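Local coordinates for protein catechol 1,2-dioxygenase (Burkholderia vietnamiensis, PDB 5TD3) that probably catalyses the oxygen-dependent intradiol cleavage of catechol to cis,cis-muconate at a non-haem metal site, at residues V164-A169 with A234-F239; D79-L84 with G212-G217; G149-L154 with F297-T302. One frame throughout, in Å; residues are numbered along the deposited sequence.

Contact 1. Residues V164-A169 with A234-F239; sequences VECWHA and AHVHFF. With ZN (zinc ion), chain C.
Phe239 O receives the straight N-H of Glu165 N at 2.8 Å, and Val164 CA adds a longer C-H...O contact to the same oxygen. This bond belongs to an antiparallel ladder in one sheet of the dioxygenase beta sandwich: Glu165 with Phe239 and Trp167 with His237 are hydrogen-bonded pairs, with Cys166 and Phe238 the non-hydrogen-bonded pair between them. On the Trp167 face, aromatic rings gather beside a zinc ligand, His237. Trp167 CG stands between the backbone N and carbonyl carbon (chi1 64°), which lays the indole across its partner strand. There the five-membered ring and the His237 imidazole form an offset stack, with planes only 6° apart, while His237 CB sits over the six-membered ring, 3.2 Å from Trp167 CE2. Trp167 also turns its CH2 edge onto the face of Phe239, completing an aromatic cluster. The stack is consistent with a second-shell residue restraining the tilt of a metal ligand. On the opposite face, Cys166 SG meets Phe238 CE1 obliquely at 4.0 Å. Tyr175 completes the protein ligands of the zinc ion, which lies 2.1 Å from His235 NE2 and 1.9 Å from His237 NE2.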
# COMPACT_ATOMS: atom_id res chain seq x y z
N VAL A 164 -4.71 26.32 21.74
CA VAL A 164 -3.46 26.21 21.01
C VAL A 164 -2.78 24.94 21.49
O VAL A 164 -2.40 24.83 22.65
CB VAL A 164 -2.57 27.44 21.24
CG1 VAL A 164 -1.24 27.25 20.52
CG2 VAL A 164 -3.26 28.71 20.73
N GLU A 165 -2.65 23.96 20.59
CA GLU A 165 -2.05 22.68 20.91
C GLU A 165 -0.67 22.58 20.28
O GLU A 165 -0.46 23.02 19.15
CB GLU A 165 -2.91 21.52 20.40
CG GLU A 165 -4.32 21.47 20.93
CD GLU A 165 -5.06 20.30 20.33
OE1 GLU A 165 -4.66 19.17 20.61
OE2 GLU A 165 -6.05 20.51 19.59
N CYS A 166 0.26 21.99 21.02
CA CYS A 166 1.67 21.93 20.65
C CYS A 166 2.16 20.50 20.79
O CYS A 166 1.86 19.85 21.79
CB CYS A 166 2.48 22.85 21.57
SG CYS A 166 4.23 22.99 21.19
N TRP A 167 2.94 20.02 19.82
CA TRP A 167 3.69 18.79 20.06
C TRP A 167 4.98 18.85 19.26
O TRP A 167 5.04 19.44 18.18
CB TRP A 167 2.89 17.52 19.72
CG TRP A 167 2.47 17.30 18.26
CD1 TRP A 167 2.99 16.38 17.38
CD2 TRP A 167 1.39 17.94 17.56
NE1 TRP A 167 2.32 16.44 16.18
CE2 TRP A 167 1.34 17.39 16.26
CE3 TRP A 167 0.48 18.96 17.90
CZ2 TRP A 167 0.42 17.81 15.30
CZ3 TRP A 167 -0.44 19.37 16.95
CH2 TRP A 167 -0.47 18.80 15.67
N HIS A 168 6.04 18.26 19.82
CA HIS A 168 7.34 18.27 19.15
C HIS A 168 8.22 17.18 19.77
O HIS A 168 7.86 16.54 20.76
CB HIS A 168 8.00 19.65 19.24
CG HIS A 168 8.41 20.03 20.63
ND1 HIS A 168 9.57 19.59 21.22
CD2 HIS A 168 7.79 20.81 21.55
CE1 HIS A 168 9.65 20.08 22.44
NE2 HIS A 168 8.58 20.83 22.67
N ALA A 169 9.38 17.00 19.15
CA ALA A 169 10.30 15.92 19.49
C ALA A 169 11.28 16.32 20.59
O ALA A 169 11.45 17.50 20.92
CB ALA A 169 11.08 15.49 18.24
N ALA A 234 14.48 20.60 12.63
CA ALA A 234 13.77 20.77 13.89
C ALA A 234 12.56 21.67 13.70
O ALA A 234 12.62 22.69 12.99
CB ALA A 234 14.69 21.35 14.97
N HIS A 235 11.45 21.32 14.34
CA HIS A 235 10.19 22.03 14.13
C HIS A 235 9.28 21.77 15.32
O HIS A 235 9.53 20.90 16.15
CB HIS A 235 9.52 21.58 12.84
CG HIS A 235 9.23 20.12 12.82
ND1 HIS A 235 10.19 19.17 12.55
CD2 HIS A 235 8.09 19.42 13.10
CE1 HIS A 235 9.67 17.96 12.63
NE2 HIS A 235 8.39 18.09 12.96
N VAL A 236 8.19 22.53 15.37
CA VAL A 236 7.18 22.41 16.41
C VAL A 236 5.84 22.43 15.71
O VAL A 236 5.61 23.28 14.84
CB VAL A 236 7.26 23.56 17.43
CG1 VAL A 236 6.15 23.41 18.46
CG2 VAL A 236 8.62 23.58 18.13
N HIS A 237 4.95 21.49 16.07
CA HIS A 237 3.61 21.41 15.49
C HIS A 237 2.61 22.19 16.32
O HIS A 237 2.71 22.24 17.55
CB HIS A 237 3.09 19.97 15.42
CG HIS A 237 3.92 19.04 14.58
ND1 HIS A 237 3.64 18.80 13.25
CD2 HIS A 237 4.97 18.24 14.90
CE1 HIS A 237 4.52 17.93 12.77
NE2 HIS A 237 5.33 17.57 13.75
N PHE A 238 1.58 22.70 15.63
CA PHE A 238 0.43 23.34 16.28
C PHE A 238 -0.89 22.98 15.60
O PHE A 238 -1.00 22.93 14.37
CB PHE A 238 0.56 24.87 16.28
CG PHE A 238 1.74 25.38 17.04
CD1 PHE A 238 1.69 25.55 18.40
CD2 PHE A 238 2.91 25.71 16.37
CE1 PHE A 238 2.78 26.03 19.10
CE2 PHE A 238 4.01 26.20 17.07
CZ PHE A 238 3.94 26.36 18.43
N PHE A 239 -1.91 22.77 16.43
CA PHE A 239 -3.31 22.93 16.08
C PHE A 239 -3.80 24.17 16.80
O PHE A 239 -3.44 24.39 17.96
CB PHE A 239 -4.18 21.76 16.57
CG PHE A 239 -4.15 20.52 15.73
CD1 PHE A 239 -4.02 20.58 14.36
CD2 PHE A 239 -4.32 19.28 16.34
CE1 PHE A 239 -4.02 19.40 13.60
CE2 PHE A 239 -4.32 18.11 15.60
CZ PHE A 239 -4.16 18.18 14.23
ZN ZN C . 7.05 16.66 13.63
O HOH W 1 9.36 18.04 16.47

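Contact 2. Residues D79-L84 with G212-G217; sequences DGEAAL and GCPPQG. With PTY (phosphatidylethanolamine), chain G.
Two carboxylates, those of Asp79 and Glu81, converge on Gly217, whose lack of a side chain allows a close approach. Glu81 OE2 lies 3.4 Å from Gly217 CA and also borders Pro214 CG at 3.5 Å, and Asp79 OD2 comes within 3.5 Å of Gly217 CA. Polar links complete these approaches in two ways. Water carries part of them: one molecule donates to Glu81 OE1 at 2.9 Å and also to Pro214 O, whereas another donates to Asp79 OD1 and, weakly, to Gln216 O. Direct bonds run just beyond the segments, where Asp79 OD2 accepts from Ala218 N and forms a salt bridge with Lys75, and Glu81 OE1 pairs with Thr219 OG1. Both acids thus face the first turn of helix 218-226, a setting that would tend to favour their ionised forms.

The apolar part is smaller. Leu84, with CG anti to the backbone N (chi1 -170°), brings its CD2 methyl to the CD corner of the Pro214 ring, 3.7 Å away. The same methyl lies 3.7 Å from Cys213 SG. Apart from these, the carbonyl Ala82 O approaches a lipid carbon, C29 of the bound phosphatidylethanolamine.

Turns and helix ends frame the meeting. Gly80 closes the preceding helix in a Schellman motif, Glu81 is the N-cap of helix 82-88, and a type I turn from Pro214, closed by Gly217 N to Pro214 O at 2.9 Å, delivers Gly217 as the N-cap of helix 218-226. The arrangement joins the helical N-terminal region, with its lipid pocket, to the start of a catalytic-domain helix.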
# COMPACT_ATOMS: atom_id res chain seq x y z
N ASP A 79 4.86 -2.28 8.33
CA ASP A 79 5.56 -1.29 9.14
C ASP A 79 4.64 -0.19 9.66
O ASP A 79 5.10 0.64 10.45
CB ASP A 79 6.69 -0.62 8.35
CG ASP A 79 7.85 -1.54 8.08
OD1 ASP A 79 7.96 -2.59 8.75
OD2 ASP A 79 8.67 -1.21 7.19
N GLY A 80 3.38 -0.17 9.24
CA GLY A 80 2.49 0.91 9.64
C GLY A 80 2.95 2.28 9.21
O GLY A 80 2.71 3.25 9.93
N GLU A 81 3.61 2.39 8.05
CA GLU A 81 4.27 3.62 7.62
C GLU A 81 3.61 4.28 6.42
O GLU A 81 4.19 5.20 5.85
CB GLU A 81 5.75 3.36 7.31
CG GLU A 81 6.61 3.23 8.54
CD GLU A 81 8.09 3.24 8.23
OE1 GLU A 81 8.45 3.67 7.12
OE2 GLU A 81 8.89 2.85 9.11
N ALA A 82 2.40 3.87 6.02
CA ALA A 82 1.82 4.45 4.81
C ALA A 82 1.67 5.97 4.93
O ALA A 82 1.84 6.68 3.94
CB ALA A 82 0.47 3.81 4.48
N ALA A 83 1.33 6.47 6.13
CA ALA A 83 1.18 7.92 6.29
C ALA A 83 2.52 8.64 6.33
O ALA A 83 2.62 9.80 5.94
CB ALA A 83 0.39 8.25 7.56
N LEU A 84 3.57 7.94 6.76
CA LEU A 84 4.91 8.50 6.68
C LEU A 84 5.38 8.61 5.23
O LEU A 84 6.02 9.60 4.86
CB LEU A 84 5.88 7.64 7.48
CG LEU A 84 7.27 8.23 7.68
CD1 LEU A 84 7.20 9.51 8.51
CD2 LEU A 84 8.17 7.19 8.35
N GLY A 212 14.01 11.87 11.97
CA GLY A 212 14.39 11.03 10.85
C GLY A 212 13.51 9.80 10.76
O GLY A 212 13.04 9.28 11.77
N CYS A 213 13.28 9.33 9.53
CA CYS A 213 12.46 8.13 9.35
C CYS A 213 13.11 6.93 10.03
O CYS A 213 14.34 6.88 10.16
CB CYS A 213 12.28 7.80 7.87
SG CYS A 213 11.20 8.93 6.99
N PRO A 214 12.32 5.97 10.50
CA PRO A 214 12.89 4.72 11.03
C PRO A 214 13.83 4.10 10.01
O PRO A 214 13.42 3.77 8.89
CB PRO A 214 11.65 3.83 11.25
CG PRO A 214 10.56 4.78 11.47
CD PRO A 214 10.85 5.96 10.56
N PRO A 215 15.11 3.94 10.36
CA PRO A 215 16.11 3.60 9.34
C PRO A 215 15.85 2.28 8.63
O PRO A 215 16.23 2.14 7.46
CB PRO A 215 17.43 3.58 10.13
CG PRO A 215 17.06 3.59 11.56
CD PRO A 215 15.73 4.27 11.66
N GLN A 216 15.20 1.32 9.28
CA GLN A 216 14.92 0.03 8.67
C GLN A 216 13.52 -0.05 8.06
O GLN A 216 13.15 -1.11 7.54
CB GLN A 216 15.06 -1.10 9.71
CG GLN A 216 16.32 -1.04 10.55
CD GLN A 216 17.58 -1.06 9.72
OE1 GLN A 216 17.57 -1.50 8.57
NE2 GLN A 216 18.68 -0.60 10.31
N GLY A 217 12.76 1.04 8.11
CA GLY A 217 11.38 1.02 7.67
C GLY A 217 11.21 1.19 6.16
O GLY A 217 12.13 1.56 5.42
C1 PTY G . 13.26 -3.12 -7.15
C2 PTY G . 10.52 -8.20 -4.58
C3 PTY G . 11.97 -7.97 -4.06
O4 PTY G . 12.81 -2.01 -7.96
C5 PTY G . 13.69 -3.63 -4.72
C6 PTY G . 13.13 -2.66 -5.72
O7 PTY G . 11.70 -2.42 -5.50
C8 PTY G . 11.35 -1.63 -4.47
O10 PTY G . 12.07 -1.35 -3.55
C11 PTY G . 9.95 -1.11 -4.65
C12 PTY G . 9.92 0.40 -4.65
C13 PTY G . 8.74 0.95 -5.42
C14 PTY G . 7.43 0.32 -5.03
C15 PTY G . 6.41 1.35 -4.61
C16 PTY G . 6.16 2.41 -5.66
C17 PTY G . 5.49 3.62 -5.07
C18 PTY G . 5.02 4.64 -6.08
C19 PTY G . 4.57 5.92 -5.41
C20 PTY G . 3.92 6.91 -6.35
C21 PTY G . 2.42 7.06 -6.17
C22 PTY G . 1.66 5.76 -5.98
C23 PTY G . 1.23 5.53 -4.54
C24 PTY G . 1.58 6.69 -3.63
C25 PTY G . 0.99 6.59 -2.24
C26 PTY G . 1.79 7.34 -1.20
C27 PTY G . 1.06 7.50 0.11
C28 PTY G . 0.55 6.20 0.66
C29 PTY G . 1.66 5.24 0.97
C30 PTY G . 12.07 -2.28 -9.04
C31 PTY G . 11.55 -1.02 -9.67
O30 PTY G . 11.87 -3.39 -9.45
C32 PTY G . 10.06 -1.06 -10.00
C33 PTY G . 9.17 -1.00 -8.78
C34 PTY G . 7.91 -0.16 -8.94
C35 PTY G . 6.73 -0.87 -9.58
C36 PTY G . 5.36 -0.37 -9.10
C37 PTY G . 4.18 -1.14 -9.68
C38 PTY G . 2.84 -0.90 -9.00
C39 PTY G . 2.59 -1.68 -7.71
C40 PTY G . 1.44 -1.15 -6.87
C41 PTY G . 0.03 -1.59 -7.28
C42 PTY G . -0.38 -2.99 -6.84
C43 PTY G . -1.67 -3.07 -6.03
C44 PTY G . -2.85 -2.41 -6.70
P1 PTY G . 13.86 -6.27 -5.02
O11 PTY G . 12.73 -7.40 -5.16
O12 PTY G . 14.63 -6.49 -3.70
O13 PTY G . 14.83 -6.23 -6.14
O14 PTY G . 13.07 -4.92 -4.89
N1 PTY G . 10.54 -9.18 -5.69
O HOH W 2 10.82 -2.33 9.60
O HOH W 3 11.21 4.45 7.32

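Contact 3. Residues G149-L154 with F297-T302; sequences GTVKDL and FDFVLT
Val151 points its two methyls at two different partners, and this split organises the buried face of the contact. CG1, anti to the backbone N (chi1 -175°), reaches along the strand to Leu301 CD1 at 3.7 Å. CG2 meets Phe299 CD2 at 4.0 Å, approaching that ring obliquely. Val151 and Phe299 form one parallel bridge pair; Lys152 and Val300, the next, point to the other face.

There the arrangement is more open and more polar. Leu154 and Val300 cross at about a right angle, with Leu154 CD2 3.8 Å from Val300 CG1. Leu154 CG comes within 3.5 Å of Leu301 O, a buried carbonyl for which the model offers no hydrogen-bond partner. The fully extended Lys152 leads away from the neighbouring strand, yet its NZ still shares waters with Asp298 OD2. One of these waters is held by Lys152 NZ at 2.8 Å and only weakly by Asp298; the other is bound more firmly by the acid than by the amine. The charges are thus linked through solvent without a direct salt bridge.

The backbones supply the usual parallel ladder: Phe299 N to Thr150 O, Lys152 N to Phe299 O and Leu301 N to Lys152 O. Within the ladder a side chain takes one place: Asp298 OD1 accepts from Thr150 N at 3.0 Å on its anti side, 26° out of the carboxylate plane.

Within the sandwich, strands 144-152 and 292-300 are adjacent in a five-strand mixed sheet, with 200-206 next to the former and 276-279 next to the latter. Phe299 and Leu301 turn inward onto strands 235-241 and 248-253 of the facing sheet.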
# COMPACT_ATOMS: atom_id res chain seq x y z
N GLY A 149 3.12 34.07 22.10
CA GLY A 149 2.56 34.96 21.09
C GLY A 149 1.10 35.21 21.39
O GLY A 149 0.63 34.97 22.50
N THR A 150 0.40 35.73 20.38
CA THR A 150 -1.03 36.02 20.48
C THR A 150 -1.78 35.33 19.36
O THR A 150 -1.24 35.12 18.26
CB THR A 150 -1.28 37.54 20.43
OG1 THR A 150 -0.35 38.21 21.28
CG2 THR A 150 -2.70 37.86 20.88
N VAL A 151 -3.03 34.97 19.64
CA VAL A 151 -3.95 34.45 18.63
C VAL A 151 -4.88 35.59 18.25
O VAL A 151 -5.48 36.22 19.13
CB VAL A 151 -4.74 33.24 19.15
CG1 VAL A 151 -5.60 32.64 18.03
CG2 VAL A 151 -3.78 32.17 19.68
N LYS A 152 -4.96 35.90 16.95
CA LYS A 152 -5.77 37.02 16.47
C LYS A 152 -6.63 36.58 15.30
O LYS A 152 -6.36 35.57 14.65
CB LYS A 152 -4.89 38.21 16.04
CG LYS A 152 -4.15 38.90 17.19
CD LYS A 152 -3.25 40.01 16.67
CE LYS A 152 -2.59 40.75 17.82
NZ LYS A 152 -1.63 41.78 17.33
N ASP A 153 -7.66 37.37 15.02
CA ASP A 153 -8.48 37.14 13.84
C ASP A 153 -7.99 38.02 12.69
O ASP A 153 -6.97 38.72 12.80
CB ASP A 153 -9.97 37.37 14.16
CG ASP A 153 -10.30 38.80 14.59
OD1 ASP A 153 -9.57 39.74 14.25
OD2 ASP A 153 -11.34 38.98 15.26
N LEU A 154 -8.70 37.99 11.56
CA LEU A 154 -8.28 38.73 10.38
C LEU A 154 -8.41 40.24 10.53
O LEU A 154 -7.90 40.97 9.67
CB LEU A 154 -9.06 38.26 9.15
CG LEU A 154 -8.75 36.85 8.61
CD1 LEU A 154 -9.68 36.51 7.46
CD2 LEU A 154 -7.30 36.74 8.18
N PHE A 297 5.78 33.88 18.32
CA PHE A 297 5.09 33.34 17.15
C PHE A 297 3.60 33.61 17.30
O PHE A 297 2.98 33.13 18.26
CB PHE A 297 5.35 31.84 16.99
CG PHE A 297 4.76 31.25 15.73
CD1 PHE A 297 5.23 31.63 14.48
CD2 PHE A 297 3.76 30.29 15.81
CE1 PHE A 297 4.68 31.08 13.33
CE2 PHE A 297 3.22 29.73 14.66
CZ PHE A 297 3.68 30.12 13.42
N ASP A 298 3.05 34.38 16.38
CA ASP A 298 1.66 34.79 16.41
C ASP A 298 0.83 33.94 15.45
O ASP A 298 1.33 33.48 14.42
CB ASP A 298 1.53 36.27 16.03
CG ASP A 298 2.22 37.19 17.03
OD1 ASP A 298 2.23 36.86 18.24
OD2 ASP A 298 2.75 38.24 16.60
N PHE A 299 -0.42 33.69 15.83
CA PHE A 299 -1.38 32.99 14.98
C PHE A 299 -2.44 33.97 14.51
O PHE A 299 -2.92 34.80 15.28
CB PHE A 299 -2.07 31.85 15.72
CG PHE A 299 -1.15 30.78 16.20
CD1 PHE A 299 -0.75 29.76 15.35
CD2 PHE A 299 -0.69 30.79 17.51
CE1 PHE A 299 0.10 28.76 15.80
CE2 PHE A 299 0.16 29.79 17.97
CZ PHE A 299 0.56 28.78 17.11
N VAL A 300 -2.80 33.88 13.23
CA VAL A 300 -3.93 34.60 12.68
C VAL A 300 -4.89 33.57 12.10
O VAL A 300 -4.50 32.78 11.23
CB VAL A 300 -3.51 35.62 11.61
CG1 VAL A 300 -4.75 36.31 11.03
CG2 VAL A 300 -2.56 36.64 12.23
N LEU A 301 -6.11 33.55 12.62
CA LEU A 301 -7.11 32.55 12.26
C LEU A 301 -8.00 33.06 11.13
O LEU A 301 -8.12 34.26 10.89
CB LEU A 301 -7.95 32.18 13.47
CG LEU A 301 -7.22 31.71 14.74
CD1 LEU A 301 -8.20 31.17 15.77
CD2 LEU A 301 -6.15 30.66 14.42
N THR A 302 -8.66 32.12 10.45
CA THR A 302 -9.63 32.48 9.43
C THR A 302 -11.05 32.12 9.88
O THR A 302 -11.24 31.18 10.65
CB THR A 302 -9.30 31.79 8.10
OG1 THR A 302 -9.23 30.37 8.28
CG2 THR A 302 -7.98 32.29 7.57
O HOH W 4 2.53 38.55 20.48
O HOH W 5 0.25 40.36 15.83
O HOH W 6 1.16 40.14 18.44

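In the fold
Contacts 1 and 3 belong to facing sheets of one catalytic domain and, with centres 16 Å apart, meet in its core. The rings of Phe238 and Phe299 join edge-to-face, Phe238 CG lying 3.6 Å from Phe299 CZ, and Val164 CG2 touches Val151 CG2 at the same distance. Contact 1 is nested, along the chain, within the loop that contact 3 closes, and it carries two zinc ligands. Contact 2 does not touch contact 1, their nearest atoms being about 8 Å apart, and its Leu84 side chain lies about 9 Å from the zinc ion. Contacts 2 and 3 lie on opposite sides of the chain's centre, their own centres 33 Å apart.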